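PDB 5WAB: putative beta-glucosidase from Bifidobacterium adolescentis, which hydrolyses beta-glucosidic linkages as a family 3 glycoside hydrolase, and probably also releases the terminal arabinopyranosyl group of ginsenoside Rb2. Local coordinates for residues 404-412 and 425-434; 372-380 and 390-398. All coordinates share one frame; numbering follows the deposited sequence.

Interaction 1. Residues 404-412 and 425-434; sequences VLMFLGLPE and DIPAKQVELL
Gln430 reaches across from the helix and sets its flat amide against the backbone of Gly409 at the end of the strand. Its CG lies anti to the carbonyl carbon (chi1 -61°), and the extended chain beyond carries the amide level with Gly409, whose N and O it can then meet. Gly409 N donates to Gln430 OE1 at 3.0 Å, nearly straight at 164° and in the carbonyl plane on a lone pair; Gln430 NE2 returns only a weak bond to Gly409 O at 3.1 Å. With the backbone turned as it is at Gly409, a side chain there would collide with the carbonyl oxygen of Leu408. Gly409 O also meets the ring of the N-cap residue, 3.3 Å from Pro427 CD.

Leu408 is the main knob of the strand: it lies in a hollow walled by Ile426, Gln430 and Leu434, with its CB 3.4 Å from Gln430 OE1 and its CD1 4.3 Å from Leu434 CD2. Farther along the helix, Met406 has CG anti to the backbone N (chi1 -172°), which carries SD toward the helix, 3.9 Å from Leu434 CA and also against Leu434 CD1. Past the strand's end, Pro411 CD abuts Pro427 CG at 3.8 Å, while Leu410 CD2 lies over the backbone of Asp425 and Ile426. The strand and helix segments run nearly antiparallel, their axes 8.9 Å apart, as expected for the first strand and the helix of a beta-alpha-beta unit, here 403-409, 428-438 and 444-449, in the alpha/beta C-terminal domain of family 3 glycosidases.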
# COMPACT_ATOMS: atom_id res chain seq x y z
N VAL A 404 -17.26 1.31 -27.75
CA VAL A 404 -18.00 1.81 -26.60
C VAL A 404 -17.08 1.71 -25.39
O VAL A 404 -16.59 0.62 -25.06
CB VAL A 404 -19.33 1.07 -26.38
CG1 VAL A 404 -19.15 -0.42 -26.48
CG2 VAL A 404 -19.93 1.44 -25.04
N LEU A 405 -16.82 2.85 -24.76
CA LEU A 405 -16.04 2.93 -23.53
C LEU A 405 -17.03 2.98 -22.37
O LEU A 405 -17.65 4.02 -22.11
CB LEU A 405 -15.13 4.14 -23.55
CG LEU A 405 -14.13 4.17 -24.70
CD1 LEU A 405 -13.29 5.44 -24.68
CD2 LEU A 405 -13.25 2.93 -24.67
N MET A 406 -17.20 1.86 -21.68
CA MET A 406 -18.16 1.75 -20.58
C MET A 406 -17.42 1.83 -19.26
O MET A 406 -16.51 1.05 -19.00
CB MET A 406 -18.94 0.45 -20.65
CG MET A 406 -20.07 0.40 -19.65
SD MET A 406 -21.13 -1.00 -19.97
CE MET A 406 -21.53 -0.67 -21.69
N PHE A 407 -17.84 2.77 -18.41
CA PHE A 407 -17.18 3.04 -17.14
C PHE A 407 -18.03 2.46 -16.01
O PHE A 407 -19.13 2.96 -15.73
CB PHE A 407 -16.94 4.54 -16.96
CG PHE A 407 -15.86 5.08 -17.85
CD1 PHE A 407 -16.08 5.24 -19.22
CD2 PHE A 407 -14.63 5.43 -17.34
CE1 PHE A 407 -15.10 5.73 -20.04
CE2 PHE A 407 -13.64 5.93 -18.16
CZ PHE A 407 -13.87 6.08 -19.51
N LEU A 408 -17.53 1.41 -15.38
CA LEU A 408 -18.23 0.71 -14.31
C LEU A 408 -17.41 0.76 -13.03
O LEU A 408 -16.27 1.23 -13.01
CB LEU A 408 -18.50 -0.74 -14.74
CG LEU A 408 -19.10 -0.86 -16.13
CD1 LEU A 408 -19.18 -2.32 -16.58
CD2 LEU A 408 -20.47 -0.19 -16.17
N GLY A 409 -17.98 0.24 -11.95
CA GLY A 409 -17.26 0.17 -10.71
C GLY A 409 -18.16 0.42 -9.52
O GLY A 409 -19.38 0.30 -9.61
N LEU A 410 -17.52 0.75 -8.40
CA LEU A 410 -18.19 0.88 -7.12
C LEU A 410 -18.55 2.33 -6.86
O LEU A 410 -17.66 3.19 -6.91
CB LEU A 410 -17.30 0.36 -6.01
CG LEU A 410 -16.78 -1.06 -6.15
CD1 LEU A 410 -15.83 -1.39 -5.00
CD2 LEU A 410 -17.93 -2.04 -6.20
N PRO A 411 -19.81 2.67 -6.61
CA PRO A 411 -20.13 4.00 -6.11
C PRO A 411 -19.64 4.14 -4.67
O PRO A 411 -19.24 3.17 -4.03
CB PRO A 411 -21.66 4.07 -6.19
CG PRO A 411 -22.06 2.91 -7.02
CD PRO A 411 -21.02 1.86 -6.82
N GLU A 412 -19.68 5.38 -4.17
CA GLU A 412 -19.13 5.65 -2.85
C GLU A 412 -19.83 4.84 -1.76
O GLU A 412 -19.19 4.37 -0.82
CB GLU A 412 -19.21 7.15 -2.53
CG GLU A 412 -18.13 7.99 -3.20
CD GLU A 412 -18.03 9.38 -2.59
OE1 GLU A 412 -18.91 9.74 -1.78
OE2 GLU A 412 -17.08 10.11 -2.93
N ASP A 425 -18.45 -8.06 -5.78
CA ASP A 425 -19.11 -7.75 -7.05
C ASP A 425 -19.37 -6.25 -7.19
O ASP A 425 -19.56 -5.53 -6.21
CB ASP A 425 -20.43 -8.52 -7.16
CG ASP A 425 -20.25 -10.03 -7.01
OD1 ASP A 425 -19.17 -10.54 -7.37
OD2 ASP A 425 -21.18 -10.71 -6.52
N ILE A 426 -19.36 -5.79 -8.44
CA ILE A 426 -19.83 -4.46 -8.81
C ILE A 426 -21.35 -4.48 -8.80
O ILE A 426 -21.94 -5.57 -8.78
CB ILE A 426 -19.27 -4.02 -10.17
CG1 ILE A 426 -19.90 -4.84 -11.29
CG2 ILE A 426 -17.74 -4.12 -10.16
CD1 ILE A 426 -19.50 -4.39 -12.68
N PRO A 427 -22.04 -3.33 -8.79
CA PRO A 427 -23.51 -3.36 -8.75
C PRO A 427 -24.12 -4.17 -9.89
O PRO A 427 -23.66 -4.12 -11.03
CB PRO A 427 -23.89 -1.88 -8.84
CG PRO A 427 -22.74 -1.17 -8.23
CD PRO A 427 -21.52 -1.96 -8.63
N ALA A 428 -25.18 -4.92 -9.55
CA ALA A 428 -25.79 -5.85 -10.50
C ALA A 428 -26.44 -5.14 -11.68
O ALA A 428 -26.44 -5.67 -12.80
CB ALA A 428 -26.83 -6.71 -9.78
N LYS A 429 -27.01 -3.96 -11.46
CA LYS A 429 -27.63 -3.23 -12.57
C LYS A 429 -26.58 -2.76 -13.58
O LYS A 429 -26.90 -2.59 -14.76
CB LYS A 429 -28.47 -2.07 -12.04
CG LYS A 429 -27.70 -1.02 -11.26
CD LYS A 429 -28.64 0.06 -10.75
CE LYS A 429 -27.89 1.15 -10.00
NZ LYS A 429 -28.80 2.23 -9.53
N GLN A 430 -25.34 -2.54 -13.13
CA GLN A 430 -24.25 -2.24 -14.06
C GLN A 430 -23.88 -3.46 -14.90
O GLN A 430 -23.48 -3.32 -16.06
CB GLN A 430 -23.04 -1.72 -13.31
CG GLN A 430 -23.27 -0.45 -12.54
CD GLN A 430 -22.00 0.06 -11.90
OE1 GLN A 430 -20.90 -0.29 -12.33
NE2 GLN A 430 -22.14 0.88 -10.86
N VAL A 431 -23.94 -4.65 -14.30
CA VAL A 431 -23.71 -5.86 -15.08
C VAL A 431 -24.83 -6.07 -16.09
O VAL A 431 -24.58 -6.46 -17.24
CB VAL A 431 -23.55 -7.07 -14.14
CG1 VAL A 431 -23.33 -8.33 -14.95
CG2 VAL A 431 -22.37 -6.84 -13.21
N GLU A 432 -26.08 -5.82 -15.68
CA GLU A 432 -27.20 -5.96 -16.61
C GLU A 432 -27.05 -5.02 -17.80
O GLU A 432 -27.32 -5.41 -18.94
CB GLU A 432 -28.53 -5.71 -15.90
CG GLU A 432 -28.99 -6.86 -15.02
CD GLU A 432 -30.11 -6.44 -14.08
OE1 GLU A 432 -29.86 -6.38 -12.85
OE2 GLU A 432 -31.22 -6.15 -14.57
N LEU A 433 -26.62 -3.79 -17.55
CA LEU A 433 -26.42 -2.84 -18.65
C LEU A 433 -25.33 -3.32 -19.59
O LEU A 433 -25.46 -3.20 -20.81
CB LEU A 433 -26.09 -1.46 -18.10
CG LEU A 433 -25.70 -0.44 -19.17
CD1 LEU A 433 -26.90 -0.07 -20.02
CD2 LEU A 433 -25.08 0.79 -18.54
N LEU A 434 -24.24 -3.85 -19.04
CA LEU A 434 -23.17 -4.38 -19.88
C LEU A 434 -23.68 -5.52 -20.76
O LEU A 434 -23.37 -5.57 -21.96
CB LEU A 434 -22.01 -4.84 -19.01
CG LEU A 434 -20.87 -5.60 -19.71
CD1 LEU A 434 -20.28 -4.79 -20.85
CD2 LEU A 434 -19.79 -5.99 -18.70

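Interaction 2. Residues 372-380 and 390-398; sequences DVAFAPGFT and LEAEAVETA
Ala376 and Ala394 meet in the tight middle of the contact, Ala376 CB lying 3.7 Å from Ala394 CA. Ala394 CB in turn sits 3.9 Å from Gly378 CA, and with such small residues on both sides the segment axes approach to 8.0 Å. Gly378, at positive phi (75°), lets the chain turn here, and its carbonyl oxygen lies 3.5 Å from Leu390 CB. This is the strand-helix half of a beta-alpha-beta crossover: strand 373-376 is outermost in its sheet, and helix 388-399 carries the chain over strand 334-337, where Ala394 touches Ile337, to strand 403-409.

Toward the partly exposed flank the fit is looser and a water takes part. Glu393, with CG anti to its backbone N (chi1 180°) and an extended chain, lays its carboxylate beside Ala376 CB and holds the water through OE1; the same water accepts from Gly378 N at 3.1 Å and donates to Leu390 O at 2.8 Å. With an alanine at Glu393, the water would probably lose one of its three partners, and Ala376 CB and Pro377 CD part of their cover. At the ends, Thr397 CG2 rests 3.7 Å from Ala374 CB, and the side chains of Thr380 and Leu390 cross at about a right angle, Thr380 CG2 4.1 Å from Leu390 CD1.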
# COMPACT_ATOMS: atom_id res chain seq x y z
N ASP A 372 -15.03 13.84 -30.39
CA ASP A 372 -16.48 13.88 -30.36
C ASP A 372 -17.02 12.49 -30.03
O ASP A 372 -16.65 11.50 -30.68
CB ASP A 372 -17.04 14.37 -31.70
N VAL A 373 -17.86 12.42 -29.00
CA VAL A 373 -18.41 11.16 -28.51
C VAL A 373 -19.91 11.34 -28.30
O VAL A 373 -20.44 12.45 -28.35
CB VAL A 373 -17.74 10.70 -27.20
CG1 VAL A 373 -16.22 10.78 -27.31
CG2 VAL A 373 -18.23 11.53 -26.02
N ALA A 374 -20.59 10.22 -28.09
CA ALA A 374 -21.97 10.20 -27.66
C ALA A 374 -22.01 9.62 -26.25
O ALA A 374 -21.52 8.51 -26.02
CB ALA A 374 -22.84 9.37 -28.61
N PHE A 375 -22.57 10.37 -25.31
CA PHE A 375 -22.60 9.97 -23.92
C PHE A 375 -24.00 9.54 -23.51
O PHE A 375 -24.99 10.14 -23.91
CB PHE A 375 -22.12 11.10 -23.01
CG PHE A 375 -22.30 10.81 -21.54
CD1 PHE A 375 -21.53 9.85 -20.91
CD2 PHE A 375 -23.21 11.54 -20.79
CE1 PHE A 375 -21.69 9.59 -19.56
CE2 PHE A 375 -23.36 11.30 -19.45
CZ PHE A 375 -22.61 10.32 -18.83
N ALA A 376 -24.06 8.48 -22.70
CA ALA A 376 -25.29 8.03 -22.09
C ALA A 376 -24.93 7.60 -20.67
O ALA A 376 -23.99 6.80 -20.49
CB ALA A 376 -25.94 6.88 -22.86
N PRO A 377 -25.62 8.12 -19.65
CA PRO A 377 -25.29 7.70 -18.28
C PRO A 377 -25.45 6.21 -18.06
O PRO A 377 -24.63 5.59 -17.38
CB PRO A 377 -26.28 8.52 -17.42
CG PRO A 377 -26.71 9.65 -18.30
CD PRO A 377 -26.70 9.11 -19.70
N GLY A 378 -26.49 5.61 -18.63
CA GLY A 378 -26.74 4.18 -18.49
C GLY A 378 -27.29 3.76 -17.16
O GLY A 378 -28.27 3.01 -17.10
N PHE A 379 -26.68 4.23 -16.07
CA PHE A 379 -27.10 3.85 -14.73
C PHE A 379 -26.80 5.01 -13.79
O PHE A 379 -26.12 5.97 -14.14
CB PHE A 379 -26.40 2.56 -14.28
CG PHE A 379 -24.90 2.64 -14.34
CD1 PHE A 379 -24.16 3.04 -13.24
CD2 PHE A 379 -24.22 2.30 -15.50
CE1 PHE A 379 -22.78 3.11 -13.30
CE2 PHE A 379 -22.84 2.37 -15.57
CZ PHE A 379 -22.12 2.77 -14.46
N THR A 380 -27.33 4.91 -12.57
CA THR A 380 -27.08 5.90 -11.54
C THR A 380 -26.10 5.36 -10.50
O THR A 380 -25.94 4.15 -10.34
CB THR A 380 -28.39 6.32 -10.88
OG1 THR A 380 -29.09 5.15 -10.42
CG2 THR A 380 -29.26 7.07 -11.87
N LEU A 390 -32.82 4.87 -18.93
CA LEU A 390 -31.40 5.13 -19.10
C LEU A 390 -30.71 3.95 -19.78
O LEU A 390 -29.80 4.13 -20.60
CB LEU A 390 -30.75 5.43 -17.75
CG LEU A 390 -31.16 6.73 -17.07
CD1 LEU A 390 -30.41 6.89 -15.76
CD2 LEU A 390 -30.91 7.93 -17.98
N GLU A 391 -31.13 2.73 -19.44
CA GLU A 391 -30.54 1.54 -20.03
C GLU A 391 -30.80 1.49 -21.53
O GLU A 391 -29.89 1.18 -22.32
CB GLU A 391 -31.10 0.29 -19.34
CG GLU A 391 -30.53 -1.03 -19.81
CD GLU A 391 -31.01 -2.19 -18.94
OE1 GLU A 391 -30.83 -2.10 -17.70
OE2 GLU A 391 -31.57 -3.17 -19.48
N ALA A 392 -32.02 1.82 -21.95
CA ALA A 392 -32.35 1.82 -23.37
C ALA A 392 -31.59 2.90 -24.13
O ALA A 392 -31.17 2.68 -25.27
CB ALA A 392 -33.86 1.98 -23.56
N GLU A 393 -31.43 4.08 -23.53
CA GLU A 393 -30.65 5.13 -24.18
C GLU A 393 -29.22 4.68 -24.40
O GLU A 393 -28.63 4.94 -25.46
CB GLU A 393 -30.67 6.42 -23.35
CG GLU A 393 -29.87 7.55 -23.98
CD GLU A 393 -29.44 8.62 -23.00
OE1 GLU A 393 -29.73 8.49 -21.79
OE2 GLU A 393 -28.79 9.60 -23.44
N ALA A 394 -28.63 3.99 -23.41
CA ALA A 394 -27.26 3.52 -23.56
C ALA A 394 -27.16 2.46 -24.64
O ALA A 394 -26.10 2.31 -25.26
CB ALA A 394 -26.73 2.98 -22.23
N VAL A 395 -28.23 1.71 -24.88
CA VAL A 395 -28.22 0.72 -25.95
C VAL A 395 -28.31 1.41 -27.31
O VAL A 395 -27.67 0.98 -28.27
CB VAL A 395 -29.34 -0.32 -25.76
CG1 VAL A 395 -29.43 -1.23 -26.97
CG2 VAL A 395 -29.08 -1.15 -24.51
N GLU A 396 -29.13 2.46 -27.42
CA GLU A 396 -29.19 3.18 -28.69
C GLU A 396 -27.85 3.83 -29.00
O GLU A 396 -27.42 3.86 -30.16
CB GLU A 396 -30.31 4.23 -28.65
CG GLU A 396 -31.69 3.64 -28.79
CD GLU A 396 -31.94 3.06 -30.17
OE1 GLU A 396 -31.50 3.67 -31.17
OE2 GLU A 396 -32.55 1.98 -30.26
N THR A 397 -27.19 4.36 -27.98
CA THR A 397 -25.79 4.72 -28.12
C THR A 397 -25.00 3.41 -28.19
O THR A 397 -25.50 2.35 -27.82
CB THR A 397 -25.36 5.60 -26.94
OG1 THR A 397 -26.25 6.71 -26.83
CG2 THR A 397 -23.98 6.16 -27.17
N ALA A 398 -23.78 3.48 -28.72
CA ALA A 398 -22.93 2.30 -28.90
C ALA A 398 -23.46 1.41 -30.01
O ALA A 398 -22.69 0.72 -30.68
CB ALA A 398 -22.78 1.50 -27.59
O HOH W 1 -28.51 6.67 -20.66

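Overall arrangement
Coming from the N terminus, the chain first enters interaction 2: residues 377-387 connect outermost strand 373-376 to helix 388-399, which folds back on it. That helix leads directly into strand 403-409, which opens interaction 1; the twelve residues between segments 404-412 and 425-434 hold neither helix nor strand, and helix 428-438 closes the contact. The two loops are thus in series, neither nested nor crossed. Both contacts dress the same sheet, with strand 334-337 between their two strands. Their centres lie 13 Å apart, and they touch through Phe379, which packs against Gln430 and Leu433, and through a probable hydrogen bond from Lys429 NZ to Thr380 OG1, 3.1 Å long.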